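Local coordinates for putative uncharacterized protein (Toxoplasma gondii, PDB 4FBD) that is of unknown function but belongs to the DUF3228 family and forms a two-chain assembly in the crystal structure, at residues E64-K69 against W181-V186; G119-R124 against T132-M137; M197-M202 against A227-H232. One frame throughout, in Å; residues are numbered along the deposited sequence.

Contact 1: E64-K69 against W181-V186; sequences EEFLEK and WSIIAV
Phe66 and Leu67 of helix 63-76 pack against Ile183 and Val186 of strand 181-189, a helix laid on one face of the mixed sheet to which that strand belongs. The short axes run 11.4 Å apart at closest approach, with 120° between their N-to-C directions, so the helix crosses the strand instead of following it. No hydrogen bond spans the gap; the evidence for contact is apolar, with 135 Å² of surface buried in all.

Phe66 leaves the helix toward the strand. With CG anti to the backbone N (chi1 177°), the ring reaches down from the helix and its far end touches both aliphatic side chains. CZ comes to 4.2 Å from CG2 of Val186, whose side chain arrives from the opposite direction, and CE2 comes to 4.3 Å from CD1 of Ile183. Both methyl groups meet the ring obliquely. Leu67 starts out less directly, yet its CD1 branch bends in toward the same Ile183 methyl.

Three positions apart, Ile183 and Val186 would lie on opposite faces of a regular strand. A classic beta bulge explains why both point at the helix: Ile184 and Ala185 together face Ile153 of strand 149-156, and the extra residue resets the alternation. Around the contact, Leu40 touches Phe66, Leu67 and Ile183, while the ring of Phe98 meets that of Phe66. Ile183 CD1 is thus shared across the contact, lying 4.2 Å from Leu67 CD1 as well as beside Phe66 CE2.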
loop_
_atom_site.group_PDB
_atom_site.type_symbol
_atom_site.label_atom_id
_atom_site.label_comp_id
_atom_site.label_asym_id
_atom_site.label_seq_id
_atom_site.Cartn_x
_atom_site.Cartn_y
_atom_site.Cartn_z
ATOM N N GLU A 64 -34.949 3.208 17.595
ATOM C CA GLU A 64 -36.343 3.050 17.238
ATOM C C GLU A 64 -36.693 4.104 16.158
ATOM O O GLU A 64 -37.192 3.783 15.087
ATOM C CB GLU A 64 -37.238 3.238 18.468
ATOM C CG GLU A 64 -37.047 2.199 19.625
ATOM C CD GLU A 64 -35.702 2.305 20.399
ATOM O OE1 GLU A 64 -34.887 3.221 20.144
ATOM O OE2 GLU A 64 -35.463 1.445 21.272
ATOM N N GLU A 65 -36.410 5.362 16.460
ATOM C CA GLU A 65 -36.676 6.475 15.554
ATOM C C GLU A 65 -35.916 6.316 14.232
ATOM O O GLU A 65 -36.439 6.586 13.146
ATOM C CB GLU A 65 -36.282 7.787 16.254
ATOM C CG GLU A 65 -36.456 9.061 15.424
ATOM C CD GLU A 65 -36.127 10.348 16.208
ATOM O OE1 GLU A 65 -36.426 10.427 17.426
ATOM O OE2 GLU A 65 -35.590 11.291 15.581
ATOM N N PHE A 66 -34.669 5.888 14.331
ATOM C CA PHE A 66 -33.849 5.668 13.156
ATOM C C PHE A 66 -34.505 4.661 12.205
ATOM O O PHE A 66 -34.659 4.910 11.014
ATOM C CB PHE A 66 -32.492 5.145 13.603
ATOM C CG PHE A 66 -31.589 4.817 12.481
ATOM C CD1 PHE A 66 -30.941 5.819 11.795
ATOM C CD2 PHE A 66 -31.389 3.505 12.103
ATOM C CE1 PHE A 66 -30.108 5.522 10.740
ATOM C CE2 PHE A 66 -30.565 3.192 11.054
ATOM C CZ PHE A 66 -29.912 4.203 10.366
ATOM N N LEU A 67 -34.901 3.527 12.757
ATOM C CA LEU A 67 -35.513 2.456 11.977
ATOM C C LEU A 67 -36.848 2.915 11.383
ATOM O O LEU A 67 -37.200 2.581 10.249
ATOM C CB LEU A 67 -35.731 1.242 12.877
ATOM C CG LEU A 67 -36.160 -0.017 12.160
ATOM C CD1 LEU A 67 -35.097 -0.371 11.124
ATOM C CD2 LEU A 67 -36.380 -1.170 13.169
ATOM N N GLU A 68 -37.567 3.709 12.153
ATOM C CA GLU A 68 -38.830 4.228 11.705
ATOM C C GLU A 68 -38.637 5.140 10.491
ATOM O O GLU A 68 -39.352 5.014 9.493
ATOM C CB GLU A 68 -39.503 4.990 12.847
ATOM C CG GLU A 68 -40.998 5.213 12.670
ATOM C CD GLU A 68 -41.363 6.248 11.622
ATOM O OE1 GLU A 68 -40.449 6.864 11.035
ATOM O OE2 GLU A 68 -42.582 6.463 11.403
ATOM N N LYS A 69 -37.676 6.055 10.572
ATOM C CA LYS A 69 -37.426 6.973 9.456
ATOM C C LYS A 69 -36.867 6.243 8.241
ATOM O O LYS A 69 -37.166 6.607 7.103
ATOM C CB LYS A 69 -36.540 8.135 9.887
ATOM C CG LYS A 69 -37.230 9.033 10.898
ATOM C CD LYS A 69 -36.456 10.305 11.152
ATOM C CE LYS A 69 -37.178 11.207 12.148
ATOM N NZ LYS A 69 -36.387 12.447 12.380
ATOM N N TRP A 181 -35.003 -8.867 6.687
ATOM C CA TRP A 181 -33.730 -8.189 6.520
ATOM C C TRP A 181 -33.496 -7.263 7.658
ATOM O O TRP A 181 -34.395 -6.541 8.047
ATOM C CB TRP A 181 -33.750 -7.354 5.236
ATOM C CG TRP A 181 -33.859 -8.206 4.049
ATOM C CD1 TRP A 181 -34.988 -8.515 3.368
ATOM C CD2 TRP A 181 -32.795 -8.925 3.424
ATOM N NE1 TRP A 181 -34.695 -9.364 2.332
ATOM C CE2 TRP A 181 -33.353 -9.636 2.347
ATOM C CE3 TRP A 181 -31.425 -9.031 3.670
ATOM C CZ2 TRP A 181 -32.591 -10.451 1.513
ATOM C CZ3 TRP A 181 -30.658 -9.832 2.830
ATOM C CH2 TRP A 181 -31.245 -10.528 1.764
ATOM N N SER A 182 -32.282 -7.254 8.191
ATOM C CA SER A 182 -31.963 -6.319 9.256
ATOM C C SER A 182 -30.677 -5.582 8.976
ATOM O O SER A 182 -29.722 -6.147 8.471
ATOM C CB SER A 182 -31.895 -7.000 10.634
ATOM O OG SER A 182 -33.195 -7.342 11.078
ATOM N N ILE A 183 -30.669 -4.316 9.345
ATOM C CA ILE A 183 -29.504 -3.466 9.179
ATOM C C ILE A 183 -28.427 -3.899 10.193
ATOM O O ILE A 183 -28.679 -3.922 11.400
ATOM C CB ILE A 183 -29.892 -2.001 9.435
ATOM C CG1 ILE A 183 -30.930 -1.555 8.386
ATOM C CG2 ILE A 183 -28.629 -1.099 9.485
ATOM C CD1 ILE A 183 -31.613 -0.269 8.726
ATOM N N ILE A 184 -27.252 -4.270 9.688
ATOM C CA ILE A 184 -26.129 -4.675 10.525
ATOM C C ILE A 184 -24.959 -3.660 10.440
ATOM O O ILE A 184 -24.075 -3.638 11.294
ATOM C CB ILE A 184 -25.665 -6.120 10.210
ATOM C CG1 ILE A 184 -25.250 -6.290 8.754
ATOM C CG2 ILE A 184 -26.750 -7.140 10.546
ATOM C CD1 ILE A 184 -23.899 -5.754 8.430
ATOM N N ALA A 185 -24.986 -2.809 9.419
ATOM C CA ALA A 185 -23.976 -1.774 9.250
ATOM C C ALA A 185 -24.589 -0.575 8.570
ATOM O O ALA A 185 -25.511 -0.706 7.773
ATOM C CB ALA A 185 -22.780 -2.295 8.424
ATOM N N VAL A 186 -24.046 0.594 8.886
ATOM C CA VAL A 186 -24.468 1.868 8.304
ATOM C C VAL A 186 -23.218 2.659 7.975
ATOM O O VAL A 186 -22.410 2.936 8.835
ATOM C CB VAL A 186 -25.316 2.693 9.286
ATOM C CG1 VAL A 186 -25.758 3.972 8.616
ATOM C CG2 VAL A 186 -26.495 1.889 9.770
#

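Contact 2: G119-R124 against T132-M137; sequences GYIARR and TRWFPM
Trp134 sets its CG between the backbone N and the carbonyl carbon (chi1 63°), which brings the six-membered part of the indole up to Gly119, while Ile121 holds CG1 beside its own N and anti to the carbonyl carbon (chi1 -49°), reaching the same ring. Trp134 CZ3 lies 3.5 Å from Gly119 N and 4.1 Å from Ile121 CG1, both oblique to the ring. With no side chain on Gly119, the indole can approach the backbone itself. At its other end, Trp134 NE1 is fixed by a hydrogen bond to Lys238 O.

Gly119 and Thr132 form an antiparallel hydrogen-bonded pair in the beta hairpin of strands 117-121 and 130-135. Gly119 N donates to Thr132 O at 3.0 Å; the return bond from Thr132 N to Gly119 O, 2.8 Å, is more bent. The axes of the short pieces 119-121 and 132-135 stand at 107° to each other, far from the 180° of straight antiparallel strands. The side chains of Ile121 and Thr132 cross at about a right angle, Ile121 CB standing 4.1 Å from Thr132 OG1. That hydroxyl finds its polar partner in Val130 O. Strand 117-121 is outermost in its sheet within the chain, and Arg133 NH1 reaches across the subunit boundary to hydrogen-bond Ser118 OG of the second subunit.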
loop_
_atom_site.group_PDB
_atom_site.type_symbol
_atom_site.label_atom_id
_atom_site.label_comp_id
_atom_site.label_asym_id
_atom_site.label_seq_id
_atom_site.Cartn_x
_atom_site.Cartn_y
_atom_site.Cartn_z
ATOM N N GLY A 119 2.140 6.093 7.853
ATOM C CA GLY A 119 2.946 5.200 8.666
ATOM C C GLY A 119 2.514 3.766 8.533
ATOM O O GLY A 119 1.562 3.457 7.821
ATOM N N TYR A 120 3.226 2.885 9.221
ATOM C CA TYR A 120 2.897 1.484 9.212
ATOM C C TYR A 120 1.978 1.189 10.388
ATOM O O TYR A 120 2.329 1.427 11.536
ATOM C CB TYR A 120 4.163 0.649 9.230
ATOM C CG TYR A 120 4.859 0.710 7.917
ATOM C CD1 TYR A 120 5.694 1.775 7.593
ATOM C CD2 TYR A 120 4.655 -0.286 6.956
ATOM C CE1 TYR A 120 6.306 1.839 6.341
ATOM C CE2 TYR A 120 5.293 -0.243 5.734
ATOM C CZ TYR A 120 6.096 0.829 5.423
ATOM O OH TYR A 120 6.725 0.860 4.198
ATOM N N ILE A 121 0.801 0.684 10.075
ATOM C CA ILE A 121 -0.195 0.412 11.058
ATOM C C ILE A 121 -0.716 -0.985 10.884
ATOM O O ILE A 121 -0.854 -1.467 9.760
ATOM C CB ILE A 121 -1.420 1.307 10.871
ATOM C CG1 ILE A 121 -1.031 2.789 10.721
ATOM C CG2 ILE A 121 -2.368 1.110 12.063
ATOM C CD1 ILE A 121 -0.423 3.396 11.970
ATOM N N ALA A 122 -1.017 -1.617 12.006
ATOM C CA ALA A 122 -1.592 -2.952 12.026
ATOM C C ALA A 122 -2.983 -2.799 12.596
ATOM O O ALA A 122 -3.147 -2.226 13.662
ATOM C CB ALA A 122 -0.773 -3.868 12.891
ATOM N N ARG A 123 -3.989 -3.275 11.877
ATOM C CA ARG A 123 -5.383 -3.217 12.373
ATOM C C ARG A 123 -5.640 -4.153 13.554
ATOM O O ARG A 123 -6.563 -3.934 14.324
ATOM C CB ARG A 123 -6.416 -3.384 11.238
ATOM C CG ARG A 123 -5.827 -3.808 9.891
ATOM C CD ARG A 123 -6.848 -4.318 8.911
ATOM N NE ARG A 123 -7.058 -5.751 9.085
ATOM C CZ ARG A 123 -7.840 -6.498 8.308
ATOM N NH1 ARG A 123 -7.958 -7.797 8.547
ATOM N NH2 ARG A 123 -8.512 -5.956 7.297
ATOM N N ARG A 124 -4.815 -5.183 13.686
ATOM C CA ARG A 124 -4.872 -6.117 14.814
ATOM C C ARG A 124 -3.458 -6.459 15.281
ATOM O O ARG A 124 -2.523 -6.399 14.496
ATOM C CB ARG A 124 -5.617 -7.408 14.463
ATOM C CG ARG A 124 -7.114 -7.405 14.758
ATOM C CD ARG A 124 -7.688 -8.842 14.624
ATOM N NE ARG A 124 -8.983 -9.020 15.294
ATOM C CZ ARG A 124 -10.165 -8.637 14.802
ATOM N NH1 ARG A 124 -10.247 -8.010 13.627
ATOM N NH2 ARG A 124 -11.274 -8.859 15.502
ATOM N N THR A 132 -0.018 3.129 5.491
ATOM C CA THR A 132 -1.363 3.686 5.475
ATOM C C THR A 132 -1.209 5.178 5.520
ATOM O O THR A 132 -0.213 5.667 6.070
ATOM C CB THR A 132 -2.089 3.244 6.753
ATOM O OG1 THR A 132 -1.957 1.815 6.882
ATOM C CG2 THR A 132 -3.552 3.630 6.732
ATOM N N ARG A 133 -2.147 5.910 4.912
ATOM C CA ARG A 133 -2.112 7.372 5.001
ATOM C C ARG A 133 -3.454 7.886 5.454
ATOM O O ARG A 133 -4.510 7.288 5.167
ATOM C CB ARG A 133 -1.718 8.014 3.694
ATOM C CG ARG A 133 -2.650 7.857 2.544
ATOM C CD ARG A 133 -2.102 8.602 1.367
ATOM N NE ARG A 133 -2.964 8.489 0.191
ATOM C CZ ARG A 133 -2.716 9.069 -0.977
ATOM N NH1 ARG A 133 -1.656 9.817 -1.144
ATOM N NH2 ARG A 133 -3.556 8.901 -1.991
ATOM N N TRP A 134 -3.429 9.013 6.128
ATOM C CA TRP A 134 -4.645 9.577 6.656
ATOM C C TRP A 134 -4.538 11.065 6.937
ATOM O O TRP A 134 -3.457 11.616 7.016
ATOM C CB TRP A 134 -4.974 8.870 7.969
ATOM C CG TRP A 134 -3.907 9.106 9.002
ATOM C CD1 TRP A 134 -3.851 10.137 9.870
ATOM C CD2 TRP A 134 -2.728 8.320 9.246
ATOM N NE1 TRP A 134 -2.727 10.051 10.653
ATOM C CE2 TRP A 134 -2.020 8.943 10.294
ATOM C CE3 TRP A 134 -2.215 7.149 8.697
ATOM C CZ2 TRP A 134 -0.820 8.446 10.792
ATOM C CZ3 TRP A 134 -1.011 6.638 9.208
ATOM C CH2 TRP A 134 -0.333 7.290 10.235
ATOM N N PHE A 135 -5.689 11.695 7.091
ATOM C CA PHE A 135 -5.776 13.090 7.529
ATOM C C PHE A 135 -6.026 13.024 9.023
ATOM O O PHE A 135 -6.947 12.349 9.480
ATOM C CB PHE A 135 -6.967 13.834 6.927
ATOM C CG PHE A 135 -6.793 14.210 5.509
ATOM C CD1 PHE A 135 -5.911 15.180 5.157
ATOM C CD2 PHE A 135 -7.572 13.639 4.528
ATOM C CE1 PHE A 135 -5.745 15.558 3.828
ATOM C CE2 PHE A 135 -7.434 14.019 3.220
ATOM C CZ PHE A 135 -6.511 14.976 2.860
ATOM N N PRO A 136 -5.223 13.738 9.791
ATOM C CA PRO A 136 -5.436 13.761 11.213
ATOM C C PRO A 136 -6.601 14.658 11.580
ATOM O O PRO A 136 -7.076 15.437 10.748
ATOM C CB PRO A 136 -4.124 14.296 11.777
ATOM C CG PRO A 136 -3.309 14.724 10.648
ATOM C CD PRO A 136 -3.954 14.343 9.374
ATOM N N MET A 137 -7.051 14.546 12.828
ATOM C CA MET A 137 -8.199 15.313 13.304
ATOM C C MET A 137 -7.979 16.819 13.362
ATOM O O MET A 137 -8.943 17.579 13.226
ATOM C CB MET A 137 -8.661 14.790 14.663
ATOM C CG MET A 137 -9.258 13.393 14.578
ATOM S SD MET A 137 -10.683 13.349 13.485
ATOM C CE MET A 137 -11.855 14.312 14.435
#

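Contact 3: M197-M202 against A227-H232; sequences MAPITM and AYWKTH
Trp229 turns its indole toward Pro199 by holding CG beside the backbone N and anti to the carbonyl carbon (chi1 -65°), while chi2 of 104° sets the indole roughly perpendicular to the plane of CA, CB and CG. CD1 then meets Pro199 CD at 3.8 Å, an oblique approach to the ring. Next to it, NE1 lies 4.0 Å from Ala198 CA and 3.6 Å from Met197 O. That last pair is a proximity and no hydrogen bond: NE1 donates to Pro196 O, and Met197 O accepts from Ser225 OG. Two successive carbonyls of the 196-197 segment are therefore held by residues of helix 219-229.

The contact sets the N terminus of helix 199-204 against the C-terminal part of helix 219-229. Ala198 is the N-cap residue, and its O receives Met202 N at 3.2 Å. Pro199 follows in the first turn, where a backbone lacking an N-H costs no helical hydrogen bond, and its ring also touches Tyr222 and Val226. Tyr120 of the second subunit packs on both Pro199 and Trp229, placing the pair at the subunit interface.

Behind the indole, Tyr228 CD2 stands 3.6 Å above the ring plane, over its centre, while Trp229 CD2 lies in the plane of the phenol at its edge. A face of that phenol is taken by His232, whose ND1 sits 3.3 Å above the ring centre. The imidazole is fixed by its own bond: ND1 donates to Tyr228 O at 2.7 Å, almost perfectly straight at 178° and within the imidazole plane. Thr231 N reaches the same carbonyl oxygen from the other face of the carbonyl plane.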
loop_
_atom_site.group_PDB
_atom_site.type_symbol
_atom_site.label_atom_id
_atom_site.label_comp_id
_atom_site.label_asym_id
_atom_site.label_seq_id
_atom_site.Cartn_x
_atom_site.Cartn_y
_atom_site.Cartn_z
ATOM N N MET A 197 -12.610 -1.322 -1.071
ATOM C CA MET A 197 -11.750 -1.508 0.081
ATOM C C MET A 197 -10.387 -0.945 -0.325
ATOM O O MET A 197 -10.136 -0.723 -1.515
ATOM C CB MET A 197 -11.645 -2.985 0.479
ATOM C CG MET A 197 -10.838 -3.859 -0.456
ATOM S SD MET A 197 -10.989 -5.661 -0.128
ATOM C CE MET A 197 -12.685 -5.953 -0.635
ATOM N N ALA A 198 -9.524 -0.721 0.661
ATOM C CA ALA A 198 -8.216 -0.186 0.423
ATOM C C ALA A 198 -7.421 -1.170 -0.409
ATOM O O ALA A 198 -7.557 -2.361 -0.250
ATOM C CB ALA A 198 -7.504 0.080 1.737
ATOM N N PRO A 199 -6.552 -0.657 -1.284
ATOM C CA PRO A 199 -5.692 -1.519 -2.111
ATOM C C PRO A 199 -4.912 -2.540 -1.286
ATOM O O PRO A 199 -4.817 -3.678 -1.673
ATOM C CB PRO A 199 -4.730 -0.513 -2.768
ATOM C CG PRO A 199 -5.544 0.740 -2.868
ATOM C CD PRO A 199 -6.329 0.774 -1.578
ATOM N N ILE A 200 -4.382 -2.121 -0.146
ATOM C CA ILE A 200 -3.599 -3.009 0.689
ATOM C C ILE A 200 -4.477 -4.115 1.247
ATOM O O ILE A 200 -4.046 -5.255 1.357
ATOM C CB ILE A 200 -2.862 -2.236 1.819
ATOM C CG1 ILE A 200 -1.899 -3.154 2.570
ATOM C CG2 ILE A 200 -3.846 -1.598 2.804
ATOM C CD1 ILE A 200 -0.728 -3.643 1.736
ATOM N N THR A 201 -5.720 -3.797 1.560
ATOM C CA THR A 201 -6.615 -4.800 2.117
ATOM C C THR A 201 -6.771 -5.883 1.075
ATOM O O THR A 201 -6.765 -7.057 1.407
ATOM C CB THR A 201 -7.994 -4.203 2.500
ATOM O OG1 THR A 201 -7.811 -3.066 3.357
ATOM C CG2 THR A 201 -8.877 -5.225 3.220
ATOM N N MET A 202 -6.874 -5.493 -0.198
ATOM C CA MET A 202 -7.019 -6.482 -1.280
ATOM C C MET A 202 -5.796 -7.389 -1.381
ATOM O O MET A 202 -5.934 -8.600 -1.582
ATOM C CB MET A 202 -7.265 -5.816 -2.628
ATOM C CG MET A 202 -8.587 -5.043 -2.715
ATOM S SD MET A 202 -8.912 -4.439 -4.392
ATOM C CE MET A 202 -8.651 -5.976 -5.294
ATOM N N ALA A 227 -7.693 3.862 -7.932
ATOM C CA ALA A 227 -8.249 5.134 -8.482
ATOM C C ALA A 227 -9.010 5.911 -7.430
ATOM O O ALA A 227 -8.918 7.121 -7.374
ATOM C CB ALA A 227 -9.171 4.871 -9.644
ATOM N N TYR A 228 -9.758 5.216 -6.592
ATOM C CA TYR A 228 -10.502 5.906 -5.544
ATOM C C TYR A 228 -9.567 6.452 -4.480
ATOM O O TYR A 228 -9.647 7.634 -4.140
ATOM C CB TYR A 228 -11.554 5.009 -4.857
ATOM C CG TYR A 228 -12.412 5.828 -3.900
ATOM C CD1 TYR A 228 -13.521 6.522 -4.356
ATOM C CD2 TYR A 228 -12.094 5.948 -2.587
ATOM C CE1 TYR A 228 -14.287 7.292 -3.515
ATOM C CE2 TYR A 228 -12.877 6.726 -1.717
ATOM C CZ TYR A 228 -13.976 7.392 -2.201
ATOM O OH TYR A 228 -14.755 8.189 -1.390
ATOM N N TRP A 229 -8.658 5.601 -4.000
ATOM C CA TRP A 229 -7.791 5.958 -2.888
ATOM C C TRP A 229 -6.654 6.903 -3.227
ATOM O O TRP A 229 -6.053 7.467 -2.321
ATOM C CB TRP A 229 -7.393 4.712 -2.064
ATOM C CG TRP A 229 -8.637 4.139 -1.423
ATOM C CD1 TRP A 229 -9.319 3.041 -1.813
ATOM C CD2 TRP A 229 -9.390 4.703 -0.330
ATOM N NE1 TRP A 229 -10.437 2.854 -1.017
ATOM C CE2 TRP A 229 -10.505 3.867 -0.108
ATOM C CE3 TRP A 229 -9.221 5.821 0.482
ATOM C CZ2 TRP A 229 -11.442 4.111 0.898
ATOM C CZ3 TRP A 229 -10.160 6.079 1.470
ATOM C CH2 TRP A 229 -11.261 5.210 1.676
ATOM N N LYS A 230 -6.423 7.157 -4.519
ATOM C CA LYS A 230 -5.443 8.154 -4.894
ATOM C C LYS A 230 -5.960 9.548 -4.564
ATOM O O LYS A 230 -5.156 10.469 -4.413
ATOM C CB LYS A 230 -5.110 8.184 -6.413
ATOM C CG LYS A 230 -4.809 6.888 -7.026
ATOM C CD LYS A 230 -3.861 6.920 -8.190
ATOM C CE LYS A 230 -4.128 7.941 -9.254
ATOM N NZ LYS A 230 -3.259 7.590 -10.482
ATOM N N THR A 231 -7.284 9.724 -4.499
ATOM C CA THR A 231 -7.843 11.062 -4.296
ATOM C C THR A 231 -8.705 11.252 -3.010
ATOM O O THR A 231 -9.411 12.250 -2.845
ATOM C CB THR A 231 -8.633 11.460 -5.541
ATOM O OG1 THR A 231 -9.679 10.504 -5.767
ATOM C CG2 THR A 231 -7.715 11.470 -6.830
ATOM N N HIS A 232 -8.620 10.297 -2.107
ATOM C CA HIS A 232 -9.341 10.320 -0.856
ATOM C C HIS A 232 -8.487 9.623 0.153
ATOM O O HIS A 232 -7.747 8.686 -0.191
ATOM C CB HIS A 232 -10.621 9.521 -0.911
ATOM C CG HIS A 232 -11.553 9.942 -1.982
ATOM N ND1 HIS A 232 -11.486 9.430 -3.256
ATOM C CD2 HIS A 232 -12.587 10.814 -1.972
ATOM C CE1 HIS A 232 -12.441 9.970 -3.990
ATOM N NE2 HIS A 232 -13.129 10.805 -3.231
#

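From the N terminus, helix 63-76 supplies the first half of contact 1, which closes only at strand 181-189, over 111 intervening residues, and ties the helix to the five-stranded sheet. Nested within that loop, contact 2 closes the short hairpin of strands 117-121 and 130-135 in the four-stranded sheet. Contact 3 follows contact 1 in series, joining helices 199-204 and 219-229 just before strand 232-235 enters the four-stranded sheet. Contacts 2 and 3 touch: Arg133 NH2 lies 2.9 Å from Trp229 O, a probable hydrogen bond, and both meet the second subunit. Contact 1 lies on the opposite side of the chain's centre, its own centre about 30 and 28 Å from theirs.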